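Local coordinates for protein neuraminidase (PDB 4K3Y) that is a neuraminidase-like surface protein of a bat influenza A virus, built as a beta-propeller tetramer, whose own function remains uncertain, at residues 123-127 with 128-132; 327-330 with 331-335. All coordinates share one frame; numbering follows the deposited sequence.

Contact 1: residues 123-127 with 128-132; sequences SILYG and GIITD
Ile124 to Tyr126 and Ile129 to Asp132 run antiparallel as the two arms of a beta hairpin in one blade of the propeller, joined by a type II' turn from Tyr126 to Ile129 and interrupted by a beta bulge. Gly127 supplies the positive phi, 66°, of the turn's second position. Next to the turn, Tyr126 and Ile129 form a hydrogen-bonded pair, with Tyr126 N at 2.7 Å from Ile129 O and Ile129 N at 3.0 Å from Tyr126 O. Beyond Leu125 the register slips by one, and Ile124 is held by two residues in succession: its N reaches Asp132 O at 2.9 Å, while its O receives Thr131 N at 2.8 Å. Leu125 and Ile130 lie side by side on one face, CG of Leu125 standing 4.1 Å from CG1 of Ile130. On the other face Ile124 extends alongside Asp132, bringing CD1 to 3.7 Å from Asp132 CB. With CG anti to the backbone N (chi1 -168°) the Tyr126 ring is carried away from the other strand, its OH bonding Asp107 OD2, and CB is left to touch Thr131. Thr131 OG1 hydrogen-bonds to Gly179 O and Asp132 OD2 accepts from Ser181 N, linking this outermost strand to the next blade. Thr131 CG2 completes the meeting, 3.5 Å from Tyr126 CB.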
loop_
_atom_site.group_PDB
_atom_site.type_symbol
_atom_site.label_atom_id
_atom_site.label_comp_id
_atom_site.label_asym_id
_atom_site.label_seq_id
_atom_site.Cartn_x
_atom_site.Cartn_y
_atom_site.Cartn_z
ATOM N N SER C 123 7.556 24.656 12.219
ATOM C CA SER C 123 6.211 24.141 12.416
ATOM C C SER C 123 6.317 22.765 13.055
ATOM O O SER C 123 7.219 21.989 12.735
ATOM C CB SER C 123 5.422 24.102 11.096
ATOM O OG SER C 123 6.098 23.373 10.082
ATOM N N ILE C 124 5.426 22.476 13.996
ATOM C CA ILE C 124 5.393 21.148 14.611
ATOM C C ILE C 124 4.154 20.364 14.170
ATOM O O ILE C 124 3.018 20.831 14.317
ATOM C CB ILE C 124 5.469 21.215 16.151
ATOM C CG1 ILE C 124 6.662 22.085 16.576
ATOM C CG2 ILE C 124 5.549 19.807 16.741
ATOM C CD1 ILE C 124 6.869 22.176 18.070
ATOM N N LEU C 125 4.376 19.178 13.609
ATOM C CA LEU C 125 3.263 18.323 13.204
ATOM C C LEU C 125 3.183 17.053 14.054
ATOM O O LEU C 125 4.186 16.359 14.257
ATOM C CB LEU C 125 3.316 17.993 11.710
ATOM C CG LEU C 125 3.256 19.183 10.749
ATOM C CD1 LEU C 125 4.671 19.688 10.443
ATOM C CD2 LEU C 125 2.519 18.825 9.478
ATOM N N TYR C 126 1.983 16.776 14.560
ATOM C CA TYR C 126 1.719 15.582 15.354
ATOM C C TYR C 126 0.608 14.799 14.660
ATOM O O TYR C 126 -0.505 15.307 14.508
ATOM C CB TYR C 126 1.288 15.998 16.744
ATOM C CG TYR C 126 1.262 14.867 17.725
ATOM C CD1 TYR C 126 2.439 14.378 18.269
ATOM C CD2 TYR C 126 0.057 14.287 18.118
ATOM C CE1 TYR C 126 2.427 13.343 19.186
ATOM C CE2 TYR C 126 0.029 13.246 19.035
ATOM C CZ TYR C 126 1.219 12.771 19.567
ATOM O OH TYR C 126 1.209 11.730 20.477
ATOM N N GLY C 127 0.893 13.564 14.249
ATOM C CA GLY C 127 0.116 12.961 13.177
ATOM C C GLY C 127 0.459 13.824 11.982
ATOM O O GLY C 127 1.642 14.168 11.775
ATOM N N GLY C 128 -0.542 14.217 11.205
ATOM C CA GLY C 128 -0.289 15.206 10.170
ATOM C C GLY C 128 -0.762 16.581 10.587
ATOM O O GLY C 128 -0.837 17.487 9.758
ATOM N N ILE C 129 -1.071 16.722 11.874
ATOM C CA ILE C 129 -1.718 17.915 12.412
ATOM C C ILE C 129 -0.706 18.915 12.973
ATOM O O ILE C 129 0.125 18.560 13.817
ATOM C CB ILE C 129 -2.673 17.540 13.566
ATOM C CG1 ILE C 129 -3.627 16.416 13.151
ATOM C CG2 ILE C 129 -3.433 18.761 14.067
ATOM C CD1 ILE C 129 -4.546 16.783 12.030
ATOM N N ILE C 130 -0.789 20.164 12.518
ATOM C CA ILE C 130 0.035 21.233 13.080
ATOM C C ILE C 130 -0.386 21.474 14.524
ATOM O O ILE C 130 -1.559 21.720 14.802
ATOM C CB ILE C 130 -0.082 22.527 12.264
ATOM C CG1 ILE C 130 0.563 22.330 10.899
ATOM C CG2 ILE C 130 0.597 23.686 12.981
ATOM C CD1 ILE C 130 0.168 23.384 9.926
ATOM N N THR C 131 0.563 21.382 15.445
ATOM C CA THR C 131 0.205 21.407 16.856
ATOM C C THR C 131 0.925 22.525 17.595
ATOM O O THR C 131 0.521 22.916 18.699
ATOM C CB THR C 131 0.466 20.047 17.536
ATOM O OG1 THR C 131 1.803 19.614 17.244
ATOM C CG2 THR C 131 -0.522 19.002 17.030
ATOM N N ASP C 132 1.984 23.043 16.978
ATOM C CA ASP C 132 2.708 24.164 17.543
ATOM C C ASP C 132 3.579 24.830 16.491
ATOM O O ASP C 132 3.746 24.317 15.386
ATOM C CB ASP C 132 3.571 23.708 18.727
ATOM C CG ASP C 132 3.476 24.650 19.924
ATOM O OD1 ASP C 132 3.124 25.847 19.747
ATOM O OD2 ASP C 132 3.755 24.180 21.049
#

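Contact 2: residues 327-330 with 331-335; sequences ESRD and CQELC
The guanidinium of Arg329 has Cys331 SG over one face, 4.1 Å from NH2, and meets CB of Glu333 obliquely, 4.0 Å from NH1, within the loop that joins two neighbouring strands of a propeller blade. A chi1 of -72° and a bend at chi3 carry the guanidinium alongside Cys331 and Glu333. The Glu333 carboxylate is turned 67° from the guanidinium plane, and OE2 remains 4.4 Å from Arg329 NH1, too far for a salt bridge, though the opposite charges may still attract. The sulfur is pinned by its disulfide to Cys16, which ties the loop to the N-terminal part of the chain. The side chains of Glu327 and Gln332 cross at about a right angle, their carboxylate and amide planes 62° apart; the oxygens that face each other, Glu327 OE2 and Gln332 OE1, are both acceptors and form no bond. Both ends of the amide are engaged: OE1 accepts from Gly12 N, and NE2 serves Pro324 O as well as Glu333 O. The last bond, 2.9 Å from Gln332 NE2 to Glu333 O, lies on a carbonyl lone pair and within the amide plane, which fixes the rotation of the amide. Glu333 OE1 takes a weak bond from the N of the next residue, Leu334, at 3.1 Å.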
loop_
_atom_site.group_PDB
_atom_site.type_symbol
_atom_site.label_atom_id
_atom_site.label_comp_id
_atom_site.label_asym_id
_atom_site.label_seq_id
_atom_site.Cartn_x
_atom_site.Cartn_y
_atom_site.Cartn_z
ATOM N N GLU C 327 11.273 -3.783 20.026
ATOM C CA GLU C 327 11.939 -4.892 20.671
ATOM C C GLU C 327 10.991 -5.558 21.658
ATOM O O GLU C 327 9.973 -4.989 22.057
ATOM C CB GLU C 327 13.191 -4.385 21.411
ATOM C CG GLU C 327 13.152 -2.886 21.838
ATOM C CD GLU C 327 13.297 -2.665 23.349
ATOM O OE1 GLU C 327 12.957 -3.578 24.133
ATOM O OE2 GLU C 327 13.743 -1.568 23.758
ATOM N N SER C 328 11.321 -6.791 22.006
ATOM C CA SER C 328 10.848 -7.389 23.230
ATOM C C SER C 328 12.146 -7.900 23.829
ATOM O O SER C 328 12.211 -9.008 24.380
ATOM C CB SER C 328 9.859 -8.515 22.958
ATOM O OG SER C 328 8.737 -8.421 23.818
ATOM N N ARG C 329 13.183 -7.068 23.678
ATOM C CA ARG C 329 14.560 -7.404 24.043
ATOM C C ARG C 329 14.942 -6.874 25.425
ATOM O O ARG C 329 14.464 -5.817 25.852
ATOM C CB ARG C 329 15.550 -6.867 22.995
ATOM C CG ARG C 329 15.550 -7.600 21.655
ATOM C CD ARG C 329 16.739 -7.179 20.786
ATOM N NE ARG C 329 18.011 -7.745 21.243
ATOM C CZ ARG C 329 19.199 -7.462 20.711
ATOM N NH1 ARG C 329 19.301 -6.607 19.699
ATOM N NH2 ARG C 329 20.292 -8.033 21.199
ATOM N N ASP C 330 15.826 -7.613 26.095
ATOM C CA ASP C 330 16.251 -7.337 27.469
ATOM C C ASP C 330 17.344 -6.259 27.595
ATOM O O ASP C 330 17.890 -6.035 28.684
ATOM C CB ASP C 330 16.728 -8.639 28.130
ATOM C CG ASP C 330 17.746 -9.394 27.275
ATOM O OD1 ASP C 330 18.215 -8.837 26.256
ATOM O OD2 ASP C 330 18.083 -10.548 27.627
ATOM N N CYS C 331 17.671 -5.611 26.478
ATOM C CA CYS C 331 18.620 -4.496 26.467
ATOM C C CYS C 331 18.239 -3.560 25.327
ATOM O O CYS C 331 17.547 -3.977 24.387
ATOM C CB CYS C 331 20.059 -4.989 26.301
ATOM S SG CYS C 331 20.348 -5.923 24.772
ATOM N N GLN C 332 18.674 -2.300 25.411
ATOM C CA GLN C 332 18.282 -1.297 24.418
ATOM C C GLN C 332 19.305 -1.214 23.278
ATOM O O GLN C 332 20.459 -0.834 23.501
ATOM C CB GLN C 332 18.086 0.071 25.073
ATOM C CG GLN C 332 17.827 1.210 24.079
ATOM C CD GLN C 332 16.596 0.966 23.206
ATOM O OE1 GLN C 332 15.468 0.885 23.709
ATOM N NE2 GLN C 332 16.809 0.840 21.893
ATOM N N GLU C 333 18.887 -1.574 22.060
ATOM C CA GLU C 333 19.816 -1.595 20.922
ATOM C C GLU C 333 20.134 -0.193 20.357
ATOM O O GLU C 333 19.281 0.706 20.342
ATOM C CB GLU C 333 19.322 -2.564 19.831
ATOM C CG GLU C 333 20.045 -2.470 18.471
ATOM C CD GLU C 333 21.428 -3.139 18.435
ATOM O OE1 GLU C 333 22.208 -2.999 19.405
ATOM O OE2 GLU C 333 21.745 -3.801 17.421
ATOM N N LEU C 334 21.374 -0.011 19.914
ATOM C CA LEU C 334 21.838 1.268 19.385
ATOM C C LEU C 334 22.347 1.098 17.957
ATOM O O LEU C 334 23.044 0.129 17.629
ATOM C CB LEU C 334 22.943 1.838 20.282
ATOM C CG LEU C 334 23.409 3.269 20.038
ATOM C CD1 LEU C 334 22.216 4.227 19.928
ATOM C CD2 LEU C 334 24.377 3.720 21.142
ATOM N N CYS C 335 21.987 2.047 17.107
ATOM C CA CYS C 335 22.376 2.004 15.699
ATOM C C CYS C 335 22.851 3.365 15.206
ATOM O O CYS C 335 22.634 4.390 15.860
ATOM C CB CYS C 335 21.175 1.590 14.841
ATOM S SG CYS C 335 20.480 -0.012 15.246
#

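From the N terminus, contact 1 comes first and closes the turn between strands 121-126 and 129-134, at the outer edge of one blade. Contact 2 follows some two hundred residues later, within the loop leading into strand 335-343, in the blade where N-terminal strand 20-26 pairs with C-terminal strand 349-359. The two are in series, neither nested nor crossed, and within one chain their nearest atoms are about 18 Å apart. The tetramer brings them together: Tyr126 and Thr131 of contact 1 pack on Arg329 of a neighbouring subunit, and Arg329 and Glu333 of contact 2 pack on Ile130 of another. Hairpin and loop thus meet between subunits.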